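Alpha/beta hydrolase (PDB 6KSU) is a stand-alone cyclase of the penicillin-binding-protein type that probably closes non-ribosomal peptides into macrolactams by heterochiral coupling of their two ends. Local coordinates at residues V289-P297 with G307-H315; G330-I338 with L348-W359. One frame throughout, in Å; residues are numbered along the deposited sequence.

Interaction 1: V289-P297 with G307-H315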
loop_
_atom_site.group_PDB
_atom_site.type_symbol
_atom_site.label_atom_id
_atom_site.label_comp_id
_atom_site.label_asym_id
_atom_site.label_seq_id
_atom_site.Cartn_x
_atom_site.Cartn_y
_atom_site.Cartn_z
ATOM N N VAL A 289 -9.023 7.596 -14.377
ATOM C CA VAL A 289 -8.088 6.483 -14.535
ATOM C C VAL A 289 -6.686 6.999 -14.846
ATOM O O VAL A 289 -5.685 6.535 -14.274
ATOM C CB VAL A 289 -8.588 5.529 -15.637
ATOM C CG1 VAL A 289 -7.468 4.699 -16.169
ATOM C CG2 VAL A 289 -9.653 4.634 -15.099
ATOM N N LEU A 290 -6.597 7.947 -15.781
ATOM C CA LEU A 290 -5.297 8.475 -16.183
ATOM C C LEU A 290 -4.655 9.264 -15.052
ATOM O O LEU A 290 -3.440 9.183 -14.840
ATOM C CB LEU A 290 -5.442 9.341 -17.435
ATOM C CG LEU A 290 -4.137 9.968 -17.933
ATOM C CD1 LEU A 290 -3.109 8.908 -18.315
ATOM C CD2 LEU A 290 -4.388 10.942 -19.086
ATOM N N ALA A 291 -5.465 9.992 -14.286
ATOM C CA ALA A 291 -4.947 10.731 -13.136
ATOM C C ALA A 291 -4.383 9.798 -12.055
ATOM O O ALA A 291 -3.284 10.039 -11.523
ATOM C CB ALA A 291 -6.055 11.613 -12.573
ATOM N N MET A 292 -5.123 8.729 -11.712
ATOM C CA MET A 292 -4.639 7.752 -10.730
ATOM C C MET A 292 -3.298 7.166 -11.132
ATOM O O MET A 292 -2.464 6.859 -10.267
ATOM C CB MET A 292 -5.665 6.633 -10.560
ATOM C CG MET A 292 -6.931 7.154 -9.961
ATOM S SD MET A 292 -8.042 5.878 -9.412
ATOM C CE MET A 292 -6.961 4.977 -8.275
ATOM N N ARG A 293 -3.087 7.020 -12.437
ATOM C CA ARG A 293 -1.881 6.475 -13.036
ATOM C C ARG A 293 -0.766 7.512 -13.203
ATOM O O ARG A 293 0.401 7.132 -13.330
ATOM C CB ARG A 293 -2.248 5.903 -14.408
ATOM C CG ARG A 293 -1.232 5.018 -15.025
ATOM C CD ARG A 293 -1.868 4.037 -15.990
ATOM N NE ARG A 293 -2.403 4.582 -17.244
ATOM C CZ ARG A 293 -3.616 4.308 -17.726
ATOM N NH1 ARG A 293 -4.460 3.533 -17.054
ATOM N NH2 ARG A 293 -3.999 4.827 -18.879
ATOM N N THR A 294 -1.087 8.802 -13.246
ATOM C CA THR A 294 -0.074 9.813 -13.561
ATOM C C THR A 294 0.741 10.151 -12.312
ATOM O O THR A 294 0.204 10.677 -11.332
ATOM C CB THR A 294 -0.715 11.072 -14.146
ATOM O OG1 THR A 294 -1.467 10.713 -15.304
ATOM C CG2 THR A 294 0.357 12.098 -14.545
ATOM N N CYS A 295 2.032 9.845 -12.343
ATOM C CA CYS A 295 2.849 10.000 -11.153
ATOM C C CYS A 295 3.171 11.471 -10.885
ATOM O O CYS A 295 3.228 12.303 -11.797
ATOM C CB CYS A 295 4.138 9.192 -11.281
ATOM S SG CYS A 295 3.820 7.389 -11.304
ATOM N N VAL A 296 3.319 11.788 -9.606
ATOM C CA VAL A 296 3.731 13.128 -9.179
ATOM C C VAL A 296 5.186 13.348 -9.573
ATOM O O VAL A 296 6.046 12.533 -9.206
ATOM C CB VAL A 296 3.558 13.278 -7.670
ATOM C CG1 VAL A 296 4.139 14.627 -7.201
ATOM C CG2 VAL A 296 2.119 13.157 -7.287
ATOM N N PRO A 297 5.510 14.419 -10.305
ATOM C CA PRO A 297 6.914 14.703 -10.614
ATOM C C PRO A 297 7.687 15.195 -9.405
ATOM O O PRO A 297 7.136 15.794 -8.476
ATOM C CB PRO A 297 6.826 15.793 -11.686
ATOM C CG PRO A 297 5.522 16.415 -11.447
ATOM C CD PRO A 297 4.609 15.294 -11.055
ATOM N N GLY A 307 7.465 5.541 -8.809
ATOM C CA GLY A 307 6.636 6.730 -8.771
ATOM C C GLY A 307 5.327 6.415 -8.090
ATOM O O GLY A 307 4.946 5.247 -7.948
ATOM N N TRP A 308 4.632 7.466 -7.667
ATOM C CA TRP A 308 3.308 7.314 -7.079
ATOM C C TRP A 308 2.351 8.285 -7.744
ATOM O O TRP A 308 2.701 9.444 -8.007
ATOM C CB TRP A 308 3.307 7.561 -5.574
ATOM C CG TRP A 308 2.418 6.614 -4.835
ATOM C CD1 TRP A 308 1.067 6.709 -4.666
ATOM C CD2 TRP A 308 2.824 5.410 -4.160
ATOM N NE1 TRP A 308 0.607 5.634 -3.929
ATOM C CE2 TRP A 308 1.668 4.831 -3.605
ATOM C CE3 TRP A 308 4.061 4.786 -3.955
ATOM C CZ2 TRP A 308 1.710 3.662 -2.858
ATOM C CZ3 TRP A 308 4.100 3.621 -3.224
ATOM C CH2 TRP A 308 2.931 3.064 -2.688
ATOM N N GLY A 309 1.143 7.815 -7.991
ATOM C CA GLY A 309 0.105 8.654 -8.551
ATOM C C GLY A 309 -0.988 8.898 -7.531
ATOM O O GLY A 309 -0.703 9.191 -6.373
ATOM N N LEU A 310 -2.245 8.775 -7.930
ATOM C CA LEU A 310 -3.356 8.907 -6.990
ATOM C C LEU A 310 -3.843 7.495 -6.667
ATOM O O LEU A 310 -4.666 6.930 -7.376
ATOM C CB LEU A 310 -4.459 9.782 -7.573
ATOM C CG LEU A 310 -3.979 11.074 -8.250
ATOM C CD1 LEU A 310 -5.157 11.862 -8.850
ATOM C CD2 LEU A 310 -3.191 11.943 -7.275
ATOM N N GLY A 311 -3.309 6.918 -5.596
ATOM C CA GLY A 311 -3.716 5.601 -5.152
ATOM C C GLY A 311 -3.108 4.442 -5.906
ATOM O O GLY A 311 -3.471 3.296 -5.631
ATOM N N LEU A 312 -2.229 4.700 -6.867
ATOM C CA LEU A 312 -1.420 3.681 -7.518
ATOM C C LEU A 312 0.051 4.074 -7.440
ATOM O O LEU A 312 0.391 5.252 -7.569
ATOM C CB LEU A 312 -1.817 3.510 -8.966
ATOM C CG LEU A 312 -3.173 2.853 -9.260
ATOM C CD1 LEU A 312 -3.655 3.332 -10.611
ATOM C CD2 LEU A 312 -3.068 1.323 -9.218
ATOM N N MET A 313 0.915 3.088 -7.233
ATOM C CA MET A 313 2.351 3.232 -7.420
ATOM C C MET A 313 2.762 2.666 -8.781
ATOM O O MET A 313 2.029 1.891 -9.401
ATOM C CB MET A 313 3.129 2.512 -6.299
ATOM C CG MET A 313 3.257 0.984 -6.496
ATOM S SD MET A 313 3.833 0.122 -5.020
ATOM C CE MET A 313 3.689 -1.592 -5.496
ATOM N N ARG A 314 3.969 3.037 -9.222
ATOM C CA ARG A 314 4.539 2.600 -10.491
ATOM C C ARG A 314 5.842 1.838 -10.258
ATOM O O ARG A 314 6.715 2.305 -9.515
ATOM C CB ARG A 314 4.802 3.807 -11.401
ATOM C CG ARG A 314 5.523 3.474 -12.686
ATOM C CD ARG A 314 5.555 4.670 -13.612
ATOM N NE ARG A 314 6.364 5.765 -13.074
ATOM C CZ ARG A 314 7.688 5.811 -13.138
ATOM N NH1 ARG A 314 8.364 4.814 -13.700
ATOM N NH2 ARG A 314 8.338 6.847 -12.624
ATOM N N HIS A 315 5.963 0.663 -10.884
ATOM C CA HIS A 315 7.210 -0.087 -10.965
ATOM C C HIS A 315 7.596 -0.193 -12.434
ATOM O O HIS A 315 6.796 -0.662 -13.253
ATOM C CB HIS A 315 7.061 -1.484 -10.345
ATOM C CG HIS A 315 6.982 -1.480 -8.848
ATOM N ND1 HIS A 315 6.848 -2.635 -8.104
ATOM C CD2 HIS A 315 6.998 -0.461 -7.956
ATOM C CE1 HIS A 315 6.789 -2.324 -6.820
ATOM N NE2 HIS A 315 6.886 -1.013 -6.703
HETATM O O HOH W 1 6.067 10.057 -7.600
#

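Interaction 2: G330-I338 with L348-W359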
loop_
_atom_site.group_PDB
_atom_site.type_symbol
_atom_site.label_atom_id
_atom_site.label_comp_id
_atom_site.label_asym_id
_atom_site.label_seq_id
_atom_site.Cartn_x
_atom_site.Cartn_y
_atom_site.Cartn_z
ATOM N N GLY A 330 -1.435 -8.683 9.557
ATOM C CA GLY A 330 -1.130 -9.933 10.238
ATOM C C GLY A 330 -0.549 -10.983 9.310
ATOM O O GLY A 330 0.301 -10.680 8.463
ATOM N N GLY A 331 -1.025 -12.214 9.434
ATOM C CA GLY A 331 -0.534 -13.285 8.590
ATOM C C GLY A 331 -1.196 -13.324 7.227
ATOM O O GLY A 331 -1.572 -14.393 6.758
ATOM N N ALA A 332 -1.367 -12.171 6.581
ATOM C CA ALA A 332 -2.007 -12.141 5.277
ATOM C C ALA A 332 -1.376 -11.046 4.429
ATOM O O ALA A 332 -0.886 -10.046 4.941
ATOM C CB ALA A 332 -3.540 -11.949 5.400
ATOM N N SER A 333 -1.362 -11.265 3.123
ATOM C CA SER A 333 -0.778 -10.316 2.195
ATOM C C SER A 333 -1.718 -10.193 1.011
ATOM O O SER A 333 -2.585 -11.054 0.781
ATOM C CB SER A 333 0.616 -10.743 1.703
ATOM O OG SER A 333 0.561 -12.006 1.064
ATOM N N CYS A 334 -1.500 -9.126 0.241
ATOM C CA CYS A 334 -2.350 -8.821 -0.901
ATOM C C CYS A 334 -1.581 -7.951 -1.887
ATOM O O CYS A 334 -1.014 -6.939 -1.492
ATOM C CB CYS A 334 -3.609 -8.121 -0.402
ATOM S SG CYS A 334 -4.606 -7.456 -1.664
ATOM N N ASN A 335 -1.573 -8.332 -3.166
ATOM C CA ASN A 335 -0.847 -7.601 -4.197
ATOM C C ASN A 335 -1.720 -7.451 -5.429
ATOM O O ASN A 335 -2.340 -8.416 -5.862
ATOM C CB ASN A 335 0.454 -8.295 -4.636
ATOM C CG ASN A 335 1.389 -8.569 -3.486
ATOM O OD1 ASN A 335 1.301 -9.618 -2.832
ATOM N ND2 ASN A 335 2.291 -7.620 -3.226
ATOM N N LEU A 336 -1.726 -6.242 -6.000
ATOM C CA LEU A 336 -2.462 -5.904 -7.208
ATOM C C LEU A 336 -1.507 -5.299 -8.225
ATOM O O LEU A 336 -0.630 -4.500 -7.870
ATOM C CB LEU A 336 -3.604 -4.911 -6.913
ATOM C CG LEU A 336 -4.245 -4.249 -8.135
ATOM C CD1 LEU A 336 -4.939 -5.284 -9.017
ATOM C CD2 LEU A 336 -5.231 -3.212 -7.684
ATOM N N ARG A 337 -1.687 -5.664 -9.497
ATOM C CA ARG A 337 -0.811 -5.167 -10.555
ATOM C C ARG A 337 -1.609 -4.987 -11.829
ATOM O O ARG A 337 -2.349 -5.893 -12.231
ATOM C CB ARG A 337 0.367 -6.116 -10.817
ATOM C CG ARG A 337 1.344 -6.217 -9.676
ATOM C CD ARG A 337 2.138 -4.911 -9.469
ATOM N NE ARG A 337 3.213 -5.082 -8.497
ATOM C CZ ARG A 337 3.046 -5.047 -7.174
ATOM N NH1 ARG A 337 1.842 -4.814 -6.660
ATOM N NH2 ARG A 337 4.085 -5.207 -6.356
ATOM N N ILE A 338 -1.424 -3.836 -12.478
ATOM C CA ILE A 338 -2.202 -3.436 -13.650
ATOM C C ILE A 338 -1.245 -2.973 -14.737
ATOM O O ILE A 338 -0.349 -2.163 -14.475
ATOM C CB ILE A 338 -3.170 -2.293 -13.314
ATOM C CG1 ILE A 338 -4.092 -2.657 -12.150
ATOM C CG2 ILE A 338 -3.919 -1.868 -14.534
ATOM C CD1 ILE A 338 -4.793 -1.476 -11.564
ATOM N N LEU A 348 -3.254 -11.052 -6.146
ATOM C CA LEU A 348 -2.926 -12.222 -5.348
ATOM C C LEU A 348 -3.348 -11.926 -3.924
ATOM O O LEU A 348 -3.013 -10.856 -3.396
ATOM C CB LEU A 348 -1.423 -12.533 -5.429
ATOM C CG LEU A 348 -0.893 -13.658 -4.557
ATOM C CD1 LEU A 348 -1.394 -14.967 -5.067
ATOM C CD2 LEU A 348 0.626 -13.628 -4.469
ATOM N N THR A 349 -4.123 -12.836 -3.321
ATOM C CA THR A 349 -4.349 -12.794 -1.880
ATOM C C THR A 349 -3.763 -14.052 -1.253
ATOM O O THR A 349 -3.778 -15.125 -1.861
ATOM C CB THR A 349 -5.830 -12.626 -1.503
ATOM O OG1 THR A 349 -6.649 -13.689 -2.037
ATOM C CG2 THR A 349 -6.354 -11.270 -1.994
ATOM N N ALA A 350 -3.191 -13.898 -0.061
ATOM C CA ALA A 350 -2.640 -15.029 0.660
ATOM C C ALA A 350 -2.896 -14.793 2.134
ATOM O O ALA A 350 -2.949 -13.651 2.589
ATOM C CB ALA A 350 -1.147 -15.231 0.367
ATOM N N ASN A 351 -3.079 -15.881 2.873
ATOM C CA ASN A 351 -3.442 -15.770 4.274
ATOM C C ASN A 351 -2.438 -16.486 5.180
ATOM O O ASN A 351 -2.802 -16.962 6.254
ATOM C CB ASN A 351 -4.884 -16.255 4.514
ATOM C CG ASN A 351 -5.066 -17.788 4.397
ATOM O OD1 ASN A 351 -4.336 -18.470 3.677
ATOM N ND2 ASN A 351 -6.078 -18.317 5.088
ATOM N N SER A 352 -1.159 -16.506 4.803
ATOM C CA SER A 352 -0.105 -16.821 5.769
ATOM C C SER A 352 1.069 -15.850 5.605
ATOM O O SER A 352 1.218 -15.190 4.578
ATOM C CB SER A 352 0.390 -18.265 5.643
ATOM O OG SER A 352 1.196 -18.392 4.493
ATOM N N THR A 353 1.924 -15.784 6.629
ATOM C CA THR A 353 3.095 -14.921 6.561
ATOM C C THR A 353 3.992 -15.238 5.364
ATOM O O THR A 353 4.835 -14.411 5.013
ATOM C CB THR A 353 3.901 -15.005 7.877
ATOM O OG1 THR A 353 4.089 -16.373 8.258
ATOM C CG2 THR A 353 3.164 -14.297 8.993
ATOM N N ALA A 354 3.819 -16.382 4.706
ATOM C CA ALA A 354 4.617 -16.677 3.520
ATOM C C ALA A 354 4.092 -16.010 2.252
ATOM O O ALA A 354 4.751 -16.104 1.203
ATOM C CB ALA A 354 4.693 -18.187 3.289
ATOM N N GLY A 355 2.926 -15.365 2.314
ATOM C CA GLY A 355 2.398 -14.599 1.202
ATOM C C GLY A 355 3.409 -13.762 0.442
ATOM O O GLY A 355 3.493 -13.834 -0.791
ATOM N N PRO A 356 4.195 -12.942 1.155
ATOM C CA PRO A 356 5.203 -12.123 0.458
ATOM C C PRO A 356 6.204 -12.916 -0.358
ATOM O O PRO A 356 6.530 -12.493 -1.473
ATOM C CB PRO A 356 5.879 -11.369 1.606
ATOM C CG PRO A 356 4.775 -11.204 2.581
ATOM C CD PRO A 356 4.060 -12.524 2.559
ATOM N N LYS A 357 6.700 -14.053 0.140
ATOM C CA LYS A 357 7.645 -14.807 -0.674
ATOM C C LYS A 357 6.942 -15.488 -1.839
ATOM O O LYS A 357 7.530 -15.631 -2.915
ATOM C CB LYS A 357 8.417 -15.806 0.202
ATOM C CG LYS A 357 9.533 -16.563 -0.513
ATOM C CD LYS A 357 10.464 -15.662 -1.350
ATOM C CE LYS A 357 10.646 -16.261 -2.773
ATOM N NZ LYS A 357 11.249 -15.386 -3.827
ATOM N N LEU A 358 5.674 -15.863 -1.666
ATOM C CA LEU A 358 4.888 -16.363 -2.793
ATOM C C LEU A 358 4.713 -15.288 -3.861
ATOM O O LEU A 358 4.787 -15.568 -5.068
ATOM C CB LEU A 358 3.518 -16.861 -2.307
ATOM C CG LEU A 358 2.601 -17.375 -3.414
ATOM C CD1 LEU A 358 3.007 -18.758 -3.841
ATOM C CD2 LEU A 358 1.140 -17.395 -2.995
ATOM N N TRP A 359 4.458 -14.051 -3.444
ATOM C CA TRP A 359 4.369 -12.978 -4.431
ATOM C C TRP A 359 5.690 -12.823 -5.175
ATOM O O TRP A 359 5.715 -12.754 -6.411
ATOM C CB TRP A 359 3.973 -11.662 -3.770
ATOM C CG TRP A 359 3.974 -10.496 -4.740
ATOM C CD1 TRP A 359 4.771 -9.380 -4.692
ATOM C CD2 TRP A 359 3.143 -10.342 -5.896
ATOM N NE1 TRP A 359 4.482 -8.544 -5.745
ATOM C CE2 TRP A 359 3.482 -9.108 -6.494
ATOM C CE3 TRP A 359 2.133 -11.120 -6.477
ATOM C CZ2 TRP A 359 2.852 -8.641 -7.639
ATOM C CZ3 TRP A 359 1.511 -10.657 -7.611
ATOM C CH2 TRP A 359 1.878 -9.423 -8.186
HETATM O O HOH W 2 6.650 -6.377 -6.338
#

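Interaction 1: V289-P297 with G307-H315
Met292 and Leu310 meet first through their backbones: Leu310 N donates to Met292 O at 3.0 Å. Round this bond the side chains close in. Leu310 lays its CG over the carbonyl oxygen of Ala291, and its CD1 branch meets Ala291 CB at 3.8 Å. Met292 sets CG beside its own backbone N (chi1 -65°), which puts CB and CG alongside Leu310 O; a bend at chi3 (56°) then brings Met292 CE back to the same Leu310 O, 3.1 Å away. Leu312 CD1 packs against Met292 CB at 3.9 Å. Three residues after Arg293, the last of the helix, the chain is tied again: Val296 N donates to Trp308 O at 2.9 Å and 164°. Here a helix end and the segment leaving it lie against the turn between edge strand 307-308 and its neighbour 313-315, in a domain of the serine beta-lactamase and penicillin-binding-protein fold. Gly309 CA lies 3.4 Å from Thr294 O and also meets Met292 O, both as CA-H...O contacts. Cys295 turns SG towards the strands, where it accepts a weak, long hydrogen bond from Arg314 NE at 3.5 Å, lying in the guanidinium plane at its edge; the firmer partner of that arginine is Gly316 O. One water joins the two segments further, accepting from Trp308 N and donating to Val296 O at 3.0 Å. Behind these contacts, Thr294 OG1 donates back to Leu290 O in the last turn, and helix 85-98 backs Met292 through Ala90 and Met94.

Interaction 2: G330-I338 with L348-W359
Asn335 lies flat on the indole of Trp359, amide and ring planes only 5° apart. Its CB stands 3.5 Å from the centroid of the six-membered ring in a CH-pi contact, while ND2 reaches over the pyrrole part, 3.4 Å from Trp359 CD1. The guanidinium of Arg337 is steeply turned to the indole, at 71°, and receives Trp359 CZ2 over the centre of one face, 3.6 Å above its plane. Arg337 gets there by a bend at chi2 (-69°), and its NH1 holds Leu336 O at 2.8 Å, within the guanidinium plane but well above that of the carbonyl. A water accepts from both Arg337 NH2 and Trp359 NE1, two donors that cannot bond each other. Asp326 OD1 fixes the polar ends, accepting from Asn335 ND2 and forming a salt bridge with Arg337 NH1. Beyond the rings, Ser333 OG comes within 3.2 Å of Gly355 CA, and Pro356 CD lies 3.8 Å from the same Ser333 OG. Strands 332-338 and 348-350 run antiparallel, Ser333 pairing with Ala350 and Asn335 with Leu348, each through two backbone bonds. Ser352 OG weakly caps Ala354 N at the turn into the helix. This beta hairpin leads through a type I turn, Ser352 to Gly355, into helix 355-365, which lies over the sheet face bearing Ser333 and Asn335, beside helix 23-41, while Cys334 on the other face meets helix 261-268.

Interactions 1 and 2 follow one another along the chain, their centres 22 Å apart on opposite sides of the centre of the molecule, yet both reach one antiparallel sheet. Strand 322-329 lies between strands 313-315 and 332-339, and side chains meet across it: Met313 CE packs 3.7 Å from Arg337 NH2, and His315 CE1 lies 4.0 Å from the same nitrogen. On the other face Leu312 CD2 touches Ile338 CD1, also at 4.0 Å. Both contacts border the probable active site: Trp308 touches residues of the set Ser83, Lys86 and Tyr174, which resembles the SxxK motif of penicillin-binding proteins, and Cys334 packs on Val84, beside Ser83.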